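Local coordinates for protein regulator of nonsense transcripts 2 (Homo sapiens, PDB 4CEK) that takes part in nonsense-mediated mRNA decay as the factor UPF2, of which this is the second MIF4G domain, an all-helical module, at residues K152-V155 with R156-I160. Residues are numbered along the deposited sequence; the frame is centred on the assembly and turned at random.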
ATOM      1  N   LYS A 152      -7.345  14.759   6.248  1.00 47.04           N
ATOM      2  CA  LYS A 152      -7.851  14.489   4.916  1.00 50.99           C
ATOM      3  C   LYS A 152      -6.810  14.862   3.879  1.00 48.12           C
ATOM      4  O   LYS A 152      -6.684  14.208   2.848  1.00 47.96           O
ATOM      5  CB  LYS A 152      -9.127  15.285   4.614  1.00 59.48           C
ATOM      6  CG  LYS A 152     -10.430  14.597   4.972  1.00 68.85           C
ATOM      7  CD  LYS A 152     -11.632  15.385   4.421  1.00 78.65           C
ATOM      8  CE  LYS A 152     -11.983  16.615   5.276  1.00 82.55           C
ATOM      9  NZ  LYS A 152     -12.355  17.810   4.461  1.00 75.80           N
ATOM     10  N   LYS A 153      -6.115  15.959   4.116  1.00 44.94           N
ATOM     11  CA  LYS A 153      -5.040  16.359   3.227  1.00 43.02           C
ATOM     12  C   LYS A 153      -3.892  15.354   3.286  1.00 36.38           C
ATOM     13  O   LYS A 153      -3.313  15.064   2.262  1.00 37.34           O
ATOM     14  CB  LYS A 153      -4.555  17.770   3.555  1.00 48.38           C
ATOM     15  CG  LYS A 153      -5.197  18.854   2.696  1.00 56.38           C
ATOM     16  CD  LYS A 153      -5.042  20.266   3.277  1.00 63.13           C
ATOM     17  CE  LYS A 153      -4.406  21.250   2.280  1.00 72.59           C
ATOM     18  NZ  LYS A 153      -5.194  21.554   1.036  1.00 77.95           N
ATOM     19  N   LEU A 154      -3.559  14.840   4.463  1.00 30.75           N
ATOM     20  CA  LEU A 154      -2.489  13.852   4.583  1.00 35.25           C
ATOM     21  C   LEU A 154      -2.835  12.624   3.736  1.00 37.81           C
ATOM     22  O   LEU A 154      -2.106  12.273   2.827  1.00 40.59           O
ATOM     23  CB  LEU A 154      -2.286  13.408   6.029  1.00 34.82           C
ATOM     24  CG  LEU A 154      -1.233  12.315   6.237  1.00 35.43           C
ATOM     25  CD1 LEU A 154       0.074  12.634   5.511  1.00 29.52           C
ATOM     26  CD2 LEU A 154      -1.011  11.968   7.707  1.00 31.50           C
ATOM     27  N   VAL A 155      -3.987  12.019   4.018  1.00 39.70           N
ATOM     28  CA  VAL A 155      -4.486  10.843   3.300  1.00 37.75           C
ATOM     29  C   VAL A 155      -4.363  11.047   1.791  1.00 39.06           C
ATOM     30  O   VAL A 155      -3.862  10.183   1.074  1.00 38.18           O
ATOM     31  CB  VAL A 155      -5.943  10.542   3.695  1.00 37.80           C
ATOM     32  CG1 VAL A 155      -6.596   9.647   2.662  1.00 37.79           C
ATOM     33  CG2 VAL A 155      -6.025   9.913   5.071  1.00 34.29           C
ATOM     34  N   ARG A 156      -4.753  12.213   1.319  1.00 39.15           N
ATOM     35  CA  ARG A 156      -4.760  12.465  -0.104  1.00 42.01           C
ATOM     36  C   ARG A 156      -3.356  12.635  -0.673  1.00 42.43           C
ATOM     37  O   ARG A 156      -3.082  12.238  -1.811  1.00 40.83           O
ATOM     38  CB  ARG A 156      -5.627  13.684  -0.422  1.00 48.37           C
ATOM     39  CG  ARG A 156      -7.106  13.447  -0.161  1.00 52.71           C
ATOM     40  CD  ARG A 156      -7.919  14.729  -0.333  1.00 57.40           C
ATOM     41  NE  ARG A 156      -9.213  14.642   0.336  1.00 64.25           N
ATOM     42  CZ  ARG A 156     -10.231  15.496   0.166  1.00 67.66           C
ATOM     43  NH1 ARG A 156     -10.143  16.526  -0.659  1.00 68.57           N
ATOM     44  NH2 ARG A 156     -11.356  15.309   0.830  1.00 69.52           N
ATOM     45  N   ALA A 157      -2.455  13.210   0.112  1.00 44.08           N
ATOM     46  CA  ALA A 157      -1.052  13.318  -0.314  1.00 42.78           C
ATOM     47  C   ALA A 157      -0.374  11.958  -0.305  1.00 38.57           C
ATOM     48  O   ALA A 157       0.425  11.673  -1.182  1.00 42.17           O
ATOM     49  CB  ALA A 157      -0.268  14.304   0.546  1.00 42.36           C
ATOM     50  N   LEU A 158      -0.670  11.122   0.678  1.00 36.78           N
ATOM     51  CA  LEU A 158      -0.175   9.744   0.675  1.00 35.27           C
ATOM     52  C   LEU A 158      -0.676   8.972  -0.566  1.00 37.77           C
ATOM     53  O   LEU A 158       0.088   8.262  -1.189  1.00 37.49           O
ATOM     54  CB  LEU A 158      -0.586   9.036   1.950  1.00 38.11           C
ATOM     55  CG  LEU A 158      -0.063   9.670   3.232  1.00 38.62           C
ATOM     56  CD1 LEU A 158      -0.417   8.810   4.427  1.00 37.63           C
ATOM     57  CD2 LEU A 158       1.447   9.827   3.124  1.00 39.31           C
ATOM     58  N   PHE A 159      -1.933   9.178  -0.969  1.00 39.38           N
ATOM     59  CA  PHE A 159      -2.542   8.381  -2.036  1.00 39.17           C
ATOM     60  C   PHE A 159      -1.980   8.747  -3.414  1.00 42.61           C
ATOM     61  O   PHE A 159      -1.891   7.887  -4.305  1.00 39.99           O
ATOM     62  CB  PHE A 159      -4.068   8.545  -2.017  1.00 37.41           C
ATOM     63  CG  PHE A 159      -4.781   7.826  -3.133  1.00 36.25           C
ATOM     64  CD1 PHE A 159      -5.076   6.467  -3.028  1.00 34.45           C
ATOM     65  CD2 PHE A 159      -5.171   8.503  -4.278  1.00 35.45           C
ATOM     66  CE1 PHE A 159      -5.751   5.800  -4.041  1.00 36.42           C
ATOM     67  CE2 PHE A 159      -5.845   7.847  -5.292  1.00 39.82           C
ATOM     68  CZ  PHE A 159      -6.148   6.483  -5.176  1.00 36.52           C
ATOM     69  N   ILE A 160      -1.607  10.011  -3.609  1.00 44.48           N
ATOM     70  CA  ILE A 160      -1.038  10.409  -4.900  1.00 44.62           C
ATOM     71  C   ILE A 160       0.482  10.269  -4.949  1.00 45.26           C
ATOM     72  O   ILE A 160       1.091  10.927  -5.769  1.00 50.89           O
ATOM     73  CB  ILE A 160      -1.443  11.838  -5.384  1.00 42.67           C
ATOM     74  CG1 ILE A 160      -0.968  12.918  -4.416  1.00 45.98           C
ATOM     75  CG2 ILE A 160      -2.947  11.941  -5.604  1.00 43.17           C
ATOM     76  CD1 ILE A 160      -1.347  14.318  -4.851  1.00 47.67           C
TER
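Arg156, Ala157, Leu158 and Phe159 each donate their backbone N-H to the carbonyl four residues earlier, the alpha-helical i to i+4 pattern of the last turns of helix 148-159. The bonds differ in quality: Leu158 N to Leu154 O, at 2.8 Å, is nearly straight (N-H...O 170°), whereas Arg156 N to Lys152 O is longer at 3.2 Å. Ile160 is where helical backbone angles stop, although its N still bonds to Arg156 O at 3.2 Å. Arg156, whose side chain lies against Thr94 and Leu97 of helix 89-99, runs alongside Lys152 in the same direction. Because chi1 of Arg156 (-68°) sets CG beside its own backbone N, the side chain starts back over the preceding turn, with CG 3.1 Å from Lys152 O, and then extends until NH2 lies 3.6 Å from Lys152 CD. The touch is therefore aliphatic carbon against guanidinium; the like charges stay apart, Lys152 NZ being 4.5 Å from Arg156 NH2, and probably repel mildly. At Arg156 an alanine would take away the chain beyond CB and would probably leave Lys152 O without its cover and a gap against Thr94 and Leu97. On the side facing helix 169-179 Leu154, its CG anti to the backbone N (chi1 177°), brings CD1 to 3.7 Å from Leu158 CG, two branched side chains meeting at a slant one turn apart. Each flank has its own cover in this all-helical MIF4G domain: Leu154 and Leu158 pack on helix 169-179, Val155 and Phe159 on helix 185-203, with the Phe159 ring also in a cation-pi contact with Lys215, while Arg156 meets helix 89-99 and Lys153 reaches helix 110-124.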